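Local atomic coordinates of DUF3120 domain-containing protein (Bordetella pertussis, PDB entry 6RGN), a protein that probably acts as a type III secretion effector whose N-terminal membrane-targeting domain, the part modelled here, probably binds the lipid PIP2. Residues H49-F62 and M123-Q137. Numbering follows the deposited sequence.
Unlike the reference sequence in segment 123-137: Met-123 (reference Leu). With SO4 (sulfate ion), chain C.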
ATOM      1  N   HIS A  49     -16.995   2.589  -0.197  1.00 53.78           N
ATOM      2  CA  HIS A  49     -15.928   3.610  -0.096  1.00 51.65           C
ATOM      3  C   HIS A  49     -14.982   3.512  -1.298  1.00 48.66           C
ATOM      4  O   HIS A  49     -14.303   2.506  -1.460  1.00 44.81           O
ATOM      5  CB  HIS A  49     -15.119   3.451   1.201  1.00 50.65           C
ATOM      6  CG  HIS A  49     -14.176   4.595   1.406  1.00 50.15           C
ATOM      7  ND1 HIS A  49     -13.825   5.456   0.379  1.00 47.57           N
ATOM      8  CD2 HIS A  49     -13.561   5.068   2.501  1.00 48.64           C
ATOM      9  CE1 HIS A  49     -13.058   6.403   0.816  1.00 45.95           C
ATOM     10  NE2 HIS A  49     -12.860   6.182   2.097  1.00 50.38           N
ATOM     11  N   PRO A  50     -14.887   4.557  -2.156  1.00 48.03           N
ATOM     12  CA  PRO A  50     -14.050   4.504  -3.356  1.00 45.25           C
ATOM     13  C   PRO A  50     -12.544   4.304  -3.149  1.00 40.16           C
ATOM     14  O   PRO A  50     -11.938   3.871  -4.136  1.00 39.43           O
ATOM     15  CB  PRO A  50     -14.298   5.856  -4.054  1.00 47.87           C
ATOM     16  CG  PRO A  50     -14.863   6.752  -2.965  1.00 49.95           C
ATOM     17  CD  PRO A  50     -15.642   5.819  -2.059  1.00 50.48           C
ATOM     18  N   SER A  51     -11.991   4.578  -1.940  1.00 35.17           N
ATOM     19  CA  SER A  51     -10.600   4.244  -1.537  1.00 30.39           C
ATOM     20  C   SER A  51     -10.342   2.760  -1.807  1.00 27.61           C
ATOM     21  O   SER A  51      -9.184   2.445  -2.188  1.00 23.85           O
ATOM     22  CB  SER A  51     -10.267   4.546  -0.041  1.00 29.63           C
ATOM     23  OG  SER A  51     -11.065   3.721   0.842  1.00 31.70           O
ATOM     24  N   MET A  52     -11.352   1.908  -1.556  1.00 27.27           N
ATOM     25  CA  MET A  52     -11.194   0.438  -1.687  1.00 26.96           C
ATOM     26  C   MET A  52     -10.710   0.045  -3.094  1.00 26.69           C
ATOM     27  O   MET A  52     -10.154  -1.067  -3.208  1.00 26.14           O
ATOM     28  CB  MET A  52     -12.486  -0.300  -1.348  1.00 29.06           C
ATOM     29  CG  MET A  52     -12.735  -0.279   0.126  1.00 29.31           C
ATOM     30  SD  MET A  52     -14.230  -1.034   0.662  1.00 33.82           S
ATOM     31  CE  MET A  52     -13.690  -2.727   0.883  1.00 32.24           C
ATOM     32  N   ARG A  53     -10.875   0.888  -4.120  1.00 27.36           N
ATOM     33  CA  ARG A  53     -10.408   0.499  -5.479  1.00 28.30           C
ATOM     34  C   ARG A  53      -8.899   0.257  -5.401  1.00 25.42           C
ATOM     35  O   ARG A  53      -8.431  -0.588  -6.133  1.00 25.48           O
ATOM     36  CB  ARG A  53     -10.766   1.513  -6.569  1.00 31.34           C
ATOM     37  CG  ARG A  53      -9.903   2.762  -6.544  1.00 31.42           C
ATOM     38  CD  ARG A  53     -10.417   3.865  -7.467  1.00 35.11           C
ATOM     39  NE  ARG A  53      -9.351   4.855  -7.432  1.00 34.64           N
ATOM     40  CZ  ARG A  53      -9.154   5.732  -6.456  1.00 35.38           C
ATOM     41  NH1 ARG A  53      -9.975   5.786  -5.414  1.00 36.62           N
ATOM     42  NH2 ARG A  53      -8.115   6.547  -6.501  1.00 34.42           N
ATOM     43  N   LEU A  54      -8.191   0.904  -4.474  1.00 22.54           N
ATOM     44  CA  LEU A  54      -6.727   0.850  -4.422  1.00 20.93           C
ATOM     45  C   LEU A  54      -6.213  -0.546  -4.042  1.00 19.68           C
ATOM     46  O   LEU A  54      -5.021  -0.826  -4.367  1.00 18.74           O
ATOM     47  CB  LEU A  54      -6.180   1.921  -3.486  1.00 20.05           C
ATOM     48  CG  LEU A  54      -6.259   3.352  -4.010  1.00 21.13           C
ATOM     49  CD1 LEU A  54      -5.675   4.307  -2.990  1.00 20.72           C
ATOM     50  CD2 LEU A  54      -5.540   3.503  -5.350  1.00 22.19           C
ATOM     51  N   LEU A  55      -7.020  -1.407  -3.413  1.00 19.24           N
ATOM     52  CA  LEU A  55      -6.538  -2.770  -3.147  1.00 19.79           C
ATOM     53  C   LEU A  55      -7.396  -3.816  -3.851  1.00 21.80           C
ATOM     54  O   LEU A  55      -7.163  -5.017  -3.581  1.00 22.58           O
ATOM     55  CB  LEU A  55      -6.510  -2.999  -1.647  1.00 18.68           C
ATOM     56  CG  LEU A  55      -5.445  -2.189  -0.901  1.00 17.41           C
ATOM     57  CD1 LEU A  55      -5.727  -2.346   0.568  1.00 17.12           C
ATOM     58  CD2 LEU A  55      -4.075  -2.693  -1.286  1.00 17.27           C
ATOM     59  N   GLU A  56      -8.316  -3.399  -4.704  1.00 24.28           N
ATOM     60  CA  GLU A  56      -8.983  -4.290  -5.681  1.00 27.21           C
ATOM     61  C   GLU A  56      -7.875  -5.008  -6.445  1.00 26.36           C
ATOM     62  O   GLU A  56      -6.875  -4.368  -6.783  1.00 24.45           O
ATOM     63  CB  GLU A  56      -9.918  -3.501  -6.589  1.00 31.04           C
ATOM     64  CG  GLU A  56     -11.330  -3.508  -6.044  1.00 35.04           C
ATOM     65  CD  GLU A  56     -12.286  -2.435  -6.530  1.00 39.86           C
ATOM     66  OE1 GLU A  56     -12.239  -2.066  -7.748  1.00 42.36           O
ATOM     67  OE2 GLU A  56     -13.106  -1.972  -5.673  1.00 46.04           O
ATOM     68  N   PRO A  57      -7.976  -6.349  -6.645  1.00 26.40           N
ATOM     69  CA  PRO A  57      -6.818  -7.132  -7.050  1.00 26.14           C
ATOM     70  C   PRO A  57      -6.180  -6.698  -8.356  1.00 26.98           C
ATOM     71  O   PRO A  57      -4.983  -6.702  -8.354  1.00 26.84           O
ATOM     72  CB  PRO A  57      -7.380  -8.556  -7.139  1.00 27.69           C
ATOM     73  CG  PRO A  57      -8.323  -8.519  -6.003  1.00 27.10           C
ATOM     74  CD  PRO A  57      -9.091  -7.225  -6.233  1.00 27.30           C
ATOM     75  N   ASN A  58      -6.951  -6.234  -9.338  1.00 28.30           N
ATOM     76  CA  ASN A  58      -6.409  -5.760 -10.621  1.00 30.02           C
ATOM     77  C   ASN A  58      -5.879  -4.321 -10.581  1.00 28.33           C
ATOM     78  O   ASN A  58      -5.315  -3.943 -11.577  1.00 30.15           O
ATOM     79  CB  ASN A  58      -7.460  -5.906 -11.723  1.00 34.05           C
ATOM     80  CG  ASN A  58      -7.668  -7.362 -12.058  1.00 36.75           C
ATOM     81  OD1 ASN A  58      -6.825  -8.198 -11.667  1.00 37.95           O
ATOM     82  ND2 ASN A  58      -8.786  -7.701 -12.711  1.00 39.80           N
ATOM     83  N   ASN A  59      -6.112  -3.547  -9.529  1.00 25.14           N
ATOM     84  CA  ASN A  59      -5.817  -2.093  -9.494  1.00 24.31           C
ATOM     85  C   ASN A  59      -4.297  -1.868  -9.377  1.00 22.93           C
ATOM     86  O   ASN A  59      -3.659  -2.569  -8.602  1.00 21.40           O
ATOM     87  CB  ASN A  59      -6.533  -1.430  -8.324  1.00 22.29           C
ATOM     88  CG  ASN A  59      -6.615   0.065  -8.479  1.00 21.97           C
ATOM     89  OD1 ASN A  59      -5.714   0.798  -8.078  1.00 20.02           O
ATOM     90  ND2 ASN A  59      -7.726   0.526  -9.025  1.00 23.48           N
ATOM     91  N   ASP A  60      -3.726  -0.992 -10.189  1.00 24.44           N
ATOM     92  CA  ASP A  60      -2.277  -0.659 -10.181  1.00 24.04           C
ATOM     93  C   ASP A  60      -2.053   0.832  -9.824  1.00 23.30           C
ATOM     94  O   ASP A  60      -0.929   1.312  -9.983  1.00 22.07           O
ATOM     95  CB  ASP A  60      -1.674  -1.019 -11.538  1.00 26.83           C
ATOM     96  CG  ASP A  60      -1.668  -2.519 -11.825  1.00 27.93           C
ATOM     97  OD1 ASP A  60      -1.438  -3.287 -10.894  1.00 27.32           O
ATOM     98  OD2 ASP A  60      -1.941  -2.888 -12.958  1.00 31.04           O
ATOM     99  N   GLU A  61      -3.086   1.568  -9.399  1.00 23.07           N
ATOM    100  CA  GLU A  61      -2.935   3.031  -9.178  1.00 23.13           C
ATOM    101  C   GLU A  61      -1.911   3.325  -8.084  1.00 20.34           C
ATOM    102  O   GLU A  61      -1.025   4.195  -8.284  1.00 20.15           O
ATOM    103  CB  GLU A  61      -4.273   3.681  -8.814  1.00 24.93           C
ATOM    104  CG  GLU A  61      -5.259   3.716  -9.940  1.00 28.70           C
ATOM    105  CD  GLU A  61      -6.609   4.257  -9.474  1.00 31.13           C
ATOM    106  OE1 GLU A  61      -6.619   5.395  -8.932  1.00 31.19           O
ATOM    107  OE2 GLU A  61      -7.627   3.538  -9.621  1.00 32.90           O
ATOM    108  N   PHE A  62      -1.935   2.607  -6.985  1.00 18.58           N
ATOM    109  CA  PHE A  62      -0.977   2.850  -5.885  1.00 16.20           C
ATOM    110  C   PHE A  62       0.458   2.614  -6.373  1.00 16.39           C
ATOM    111  O   PHE A  62       1.325   3.549  -6.267  1.00 15.12           O
ATOM    112  CB  PHE A  62      -1.206   2.008  -4.631  1.00 15.42           C
ATOM    113  CG  PHE A  62      -0.231   2.453  -3.570  1.00 14.07           C
ATOM    114  CD1 PHE A  62      -0.362   3.705  -3.004  1.00 14.28           C
ATOM    115  CD2 PHE A  62       0.896   1.717  -3.256  1.00 14.28           C
ATOM    116  CE1 PHE A  62       0.510   4.157  -2.032  1.00 13.37           C
ATOM    117  CE2 PHE A  62       1.819   2.180  -2.319  1.00 12.96           C
ATOM    118  CZ  PHE A  62       1.647   3.438  -1.749  1.00 12.69           C
ATOM    119  N   MET A 123      -0.352   9.086  -2.522  1.00 18.01           N
ATOM    120  CA  MET A 123      -1.598   8.276  -2.420  1.00 18.93           C
ATOM    121  C   MET A 123      -1.623   7.457  -1.119  1.00 15.99           C
ATOM    122  O   MET A 123      -2.521   6.618  -0.979  1.00 14.38           O
ATOM    123  CB  MET A 123      -1.782   7.353  -3.623  1.00 22.07           C
ATOM    124  CG  MET A 123      -1.879   8.092  -4.960  1.00 27.51           C
ATOM    125  SD  MET A 123      -2.693   7.051  -6.219  1.00 34.57           S
ATOM    126  CE  MET A 123      -4.382   7.631  -6.059  1.00 36.30           C
ATOM    127  N   VAL A 124      -0.704   7.720  -0.179  1.00 14.18           N
ATOM    128  CA  VAL A 124      -0.622   6.936   1.078  1.00 13.35           C
ATOM    129  C   VAL A 124      -1.891   7.159   1.902  1.00 13.92           C
ATOM    130  O   VAL A 124      -2.411   6.134   2.381  1.00 14.56           O
ATOM    131  CB  VAL A 124       0.691   7.137   1.863  1.00 12.51           C
ATOM    132  CG1 VAL A 124       0.698   6.511   3.253  1.00 12.92           C
ATOM    133  CG2 VAL A 124       1.824   6.561   1.064  1.00 12.04           C
ATOM    134  N   ALA A 125      -2.353   8.393   2.122  1.00 14.45           N
ATOM    135  CA  ALA A 125      -3.561   8.635   2.946  1.00 15.34           C
ATOM    136  C   ALA A 125      -4.706   7.768   2.407  1.00 16.38           C
ATOM    137  O   ALA A 125      -5.377   7.032   3.184  1.00 17.27           O
ATOM    138  CB  ALA A 125      -3.940  10.074   2.933  1.00 16.45           C
ATOM    139  N   GLU A 126      -4.903   7.800   1.105  1.00 17.56           N
ATOM    140  CA  GLU A 126      -5.992   7.044   0.454  1.00 18.63           C
ATOM    141  C   GLU A 126      -5.767   5.550   0.618  1.00 17.00           C
ATOM    142  O   GLU A 126      -6.734   4.866   0.901  1.00 17.53           O
ATOM    143  CB  GLU A 126      -6.200   7.473  -0.988  1.00 21.22           C
ATOM    144  CG  GLU A 126      -7.458   6.866  -1.555  1.00 24.46           C
ATOM    145  CD  GLU A 126      -7.914   7.360  -2.932  1.00 28.00           C
ATOM    146  OE1 GLU A 126      -7.070   7.935  -3.652  1.00 29.52           O
ATOM    147  OE2 GLU A 126      -9.091   7.124  -3.294  1.00 30.49           O
ATOM    148  N   LEU A 127      -4.568   5.030   0.428  1.00 15.54           N
ATOM    149  CA  LEU A 127      -4.291   3.597   0.652  1.00 14.63           C
ATOM    150  C   LEU A 127      -4.575   3.228   2.118  1.00 14.47           C
ATOM    151  O   LEU A 127      -5.193   2.171   2.374  1.00 13.52           O
ATOM    152  CB  LEU A 127      -2.846   3.291   0.295  1.00 14.01           C
ATOM    153  CG  LEU A 127      -2.476   1.832   0.500  1.00 14.25           C
ATOM    154  CD1 LEU A 127      -3.349   0.945  -0.390  1.00 15.46           C
ATOM    155  CD2 LEU A 127      -1.024   1.593   0.236  1.00 14.08           C
ATOM    156  N   ARG A 128      -4.169   4.075   3.067  1.00 14.03           N
ATOM    157  CA  ARG A 128      -4.442   3.794   4.513  1.00 14.69           C
ATOM    158  C   ARG A 128      -5.956   3.803   4.794  1.00 15.36           C
ATOM    159  O   ARG A 128      -6.467   2.967   5.631  1.00 15.80           O
ATOM    160  CB  ARG A 128      -3.667   4.830   5.330  1.00 15.21           C
ATOM    161  CG  ARG A 128      -2.179   4.523   5.350  1.00 15.97           C
ATOM    162  CD  ARG A 128      -1.427   5.549   6.128  1.00 16.75           C
ATOM    163  NE  ARG A 128      -0.113   5.036   6.574  1.00 19.86           N
ATOM    164  CZ  ARG A 128       0.977   5.791   6.755  1.00 19.83           C
ATOM    165  NH1 ARG A 128       0.858   7.108   6.546  1.00 23.41           N
ATOM    166  NH2 ARG A 128       2.121   5.266   7.237  1.00 19.17           N
ATOM    167  N   THR A 129      -6.698   4.646   4.093  1.00 15.62           N
ATOM    168  CA  THR A 129      -8.164   4.699   4.205  1.00 17.05           C
ATOM    169  C   THR A 129      -8.677   3.366   3.627  1.00 17.05           C
ATOM    170  O   THR A 129      -9.581   2.775   4.214  1.00 17.90           O
ATOM    171  CB  THR A 129      -8.734   5.978   3.554  1.00 18.46           C
ATOM    172  OG1 THR A 129      -8.296   7.159   4.236  1.00 18.64           O
ATOM    173  CG2 THR A 129     -10.235   5.948   3.452  1.00 20.38           C
ATOM    174  N   ALA A 130      -8.067   2.837   2.536  1.00 16.43           N
ATOM    175  CA  ALA A 130      -8.553   1.577   1.913  1.00 16.66           C
ATOM    176  C   ALA A 130      -8.304   0.402   2.855  1.00 16.39           C
ATOM    177  O   ALA A 130      -9.231  -0.479   2.988  1.00 18.24           O
ATOM    178  CB  ALA A 130      -7.961   1.291   0.557  1.00 16.03           C
ATOM    179  N   ILE A 131      -7.091   0.332   3.398  1.00 15.00           N
ATOM    180  CA  ILE A 131      -6.704  -0.629   4.460  1.00 14.81           C
ATOM    181  C   ILE A 131      -7.787  -0.689   5.560  1.00 15.81           C
ATOM    182  O   ILE A 131      -8.221  -1.793   5.903  1.00 16.08           O
ATOM    183  CB  ILE A 131      -5.317  -0.279   5.008  1.00 14.21           C
ATOM    184  CG1 ILE A 131      -4.229  -0.484   3.941  1.00 13.97           C
ATOM    185  CG2 ILE A 131      -5.003  -1.058   6.274  1.00 14.57           C
ATOM    186  CD1 ILE A 131      -2.872  -0.038   4.393  1.00 13.97           C
ATOM    187  N   ASP A 132      -8.211   0.444   6.133  1.00 16.32           N
ATOM    188  CA  ASP A 132      -9.191   0.494   7.240  1.00 17.93           C
ATOM    189  C   ASP A 132     -10.526  -0.100   6.770  1.00 18.90           C
ATOM    190  O   ASP A 132     -11.183  -0.807   7.557  1.00 19.41           O
ATOM    191  CB  ASP A 132      -9.439   1.926   7.715  1.00 19.22           C
ATOM    192  CG  ASP A 132      -8.300   2.423   8.609  1.00 19.08           C
ATOM    193  OD1 ASP A 132      -7.610   1.557   9.182  1.00 18.80           O
ATOM    194  OD2 ASP A 132      -8.123   3.665   8.713  1.00 19.38           O
ATOM    195  N   ALA A 133     -10.911   0.167   5.522  1.00 18.58           N
ATOM    196  CA  ALA A 133     -12.204  -0.298   4.968  1.00 20.14           C
ATOM    197  C   ALA A 133     -12.171  -1.835   4.803  1.00 19.92           C
ATOM    198  O   ALA A 133     -13.187  -2.511   5.038  1.00 21.22           O
ATOM    199  CB  ALA A 133     -12.462   0.383   3.629  1.00 20.46           C
ATOM    200  N   TYR A 134     -11.084  -2.363   4.263  1.00 18.82           N
ATOM    201  CA  TYR A 134     -10.913  -3.834   4.156  1.00 19.35           C
ATOM    202  C   TYR A 134     -10.742  -4.430   5.541  1.00 19.86           C
ATOM    203  O   TYR A 134     -11.296  -5.498   5.773  1.00 20.47           O
ATOM    204  CB  TYR A 134      -9.716  -4.240   3.296  1.00 18.54           C
ATOM    205  CG  TYR A 134     -10.039  -4.143   1.844  1.00 19.37           C
ATOM    206  CD1 TYR A 134     -10.703  -5.155   1.179  1.00 20.83           C
ATOM    207  CD2 TYR A 134      -9.579  -3.061   1.126  1.00 19.22           C
ATOM    208  CE1 TYR A 134     -10.961  -5.057  -0.183  1.00 22.46           C
ATOM    209  CE2 TYR A 134      -9.900  -2.917  -0.203  1.00 20.49           C
ATOM    210  CZ  TYR A 134     -10.541  -3.926  -0.868  1.00 21.82           C
ATOM    211  OH  TYR A 134     -10.727  -3.756  -2.216  1.00 24.07           O
ATOM    212  N   LYS A 135     -10.027  -3.775   6.456  1.00 20.18           N
ATOM    213  CA  LYS A 135     -10.066  -4.283   7.856  1.00 21.93           C
ATOM    214  C   LYS A 135     -11.506  -4.422   8.357  1.00 24.02           C
ATOM    215  O   LYS A 135     -11.771  -5.462   8.921  1.00 25.03           O
ATOM    216  CB  LYS A 135      -9.253  -3.458   8.845  1.00 22.47           C
ATOM    217  CG  LYS A 135      -7.749  -3.621   8.688  1.00 21.45           C
ATOM    218  CD  LYS A 135      -6.972  -2.739   9.656  1.00 22.45           C
ATOM    219  CE  LYS A 135      -5.463  -2.816   9.466  1.00 22.06           C
ATOM    220  NZ  LYS A 135      -4.827  -2.408  10.744  1.00 24.21           N
ATOM    221  N   GLN A 136     -12.372  -3.407   8.224  1.00 25.63           N
ATOM    222  CA  GLN A 136     -13.784  -3.452   8.692  1.00 29.51           C
ATOM    223  C   GLN A 136     -14.488  -4.649   8.041  1.00 30.05           C
ATOM    224  O   GLN A 136     -15.162  -5.419   8.735  1.00 31.22           O
ATOM    225  CB  GLN A 136     -14.481  -2.129   8.356  1.00 31.43           C
ATOM    226  CG  GLN A 136     -15.988  -2.157   8.579  1.00 36.07           C
ATOM    227  CD  GLN A 136     -16.661  -0.897   8.085  1.00 38.15           C
ATOM    228  OE1 GLN A 136     -15.989   0.080   7.787  1.00 38.82           O
ATOM    229  NE2 GLN A 136     -17.992  -0.880   8.062  1.00 42.84           N
ATOM    230  N   GLN A 137     -14.374  -4.774   6.731  1.00 29.29           N
ATOM    231  CA  GLN A 137     -15.030  -5.853   5.947  1.00 30.90           C
ATOM    232  C   GLN A 137     -14.571  -7.234   6.438  1.00 29.83           C
ATOM    233  O   GLN A 137     -15.411  -8.161   6.457  1.00 30.83           O
ATOM    234  CB  GLN A 137     -14.659  -5.689   4.480  1.00 31.46           C
ATOM    235  CG  GLN A 137     -15.295  -6.703   3.556  1.00 34.74           C
ATOM    236  CD  GLN A 137     -15.274  -6.158   2.150  1.00 36.85           C
ATOM    237  OE1 GLN A 137     -16.212  -5.456   1.729  1.00 43.02           O
ATOM    238  NE2 GLN A 137     -14.244  -6.524   1.388  1.00 36.75           N
TER
HETATM  239  S   SO4 C 202      -7.899  -2.943  13.839  0.50 51.69           S
HETATM  240  O1  SO4 C 202      -9.257  -2.720  13.422  0.50 50.27           O
HETATM  241  O2  SO4 C 202      -7.454  -4.220  13.331  0.50 51.57           O
HETATM  242  O3  SO4 C 202      -7.828  -2.935  15.275  0.50 45.22           O
HETATM  243  O4  SO4 C 202      -7.057  -1.912  13.310  0.50 47.52           O
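Met-52 and Tyr-134 meet because the methionine chain, extended through chi2, bends at its thioether (chi3 88°) and lays CE over the tyrosine ring. That methyl sits 3.7 Å from the Tyr-134 ring centroid, a CH-pi contact almost on the ring normal, with the sulfur farther out as a Met-aromatic contact. The same ring presents its hydroxyl to the Met-52 carbonyl: Tyr-134 OH donates to Met-52 O at 2.9 Å, while Leu-55 N reaches that oxygen from the opposite face of the carbonyl plane. Two bonds thus grip the oxygen, with a weak third from Glu-56 N, and ring and backbone are tied together. Next to it, Met-52 CG packs on Ala-133 CB at 3.6 Å.

Arg-53 starts away from the helix, but with CG between its backbone N and carbonyl carbon (chi1 75°) the chain runs out straight to NE and the guanidinium ends against Glu-126. Arg-53 NH1 gives Glu-126 OE2 a 2.7 Å salt bridge, meeting the carboxylate from above its plane, the guanidinium and carboxylate planes being 56° apart; NH2 adds a weak bond to OE1. Side-on, NE and NH2 hold Glu-61, so one arginine joins two acids and probably offsets their mutual repulsion.

Deeper in, Leu-127 points CD2 at the centre of the Phe-62 face, 3.6 Å from the centroid, while CD1 lies against Leu-55 CG at 3.8 Å. Helix 76-90 backs both Leu-55 and Phe-62, and side chains of helix 96-112 touch Tyr-134 and Ile-131.

The 3-10 segment 50-55, near the start of the modelled chain, and the start of helix 61-65 are therefore docked on helix 124-140, extending the core of an all-helical bundle, consistent with a BteA-like membrane-localisation domain.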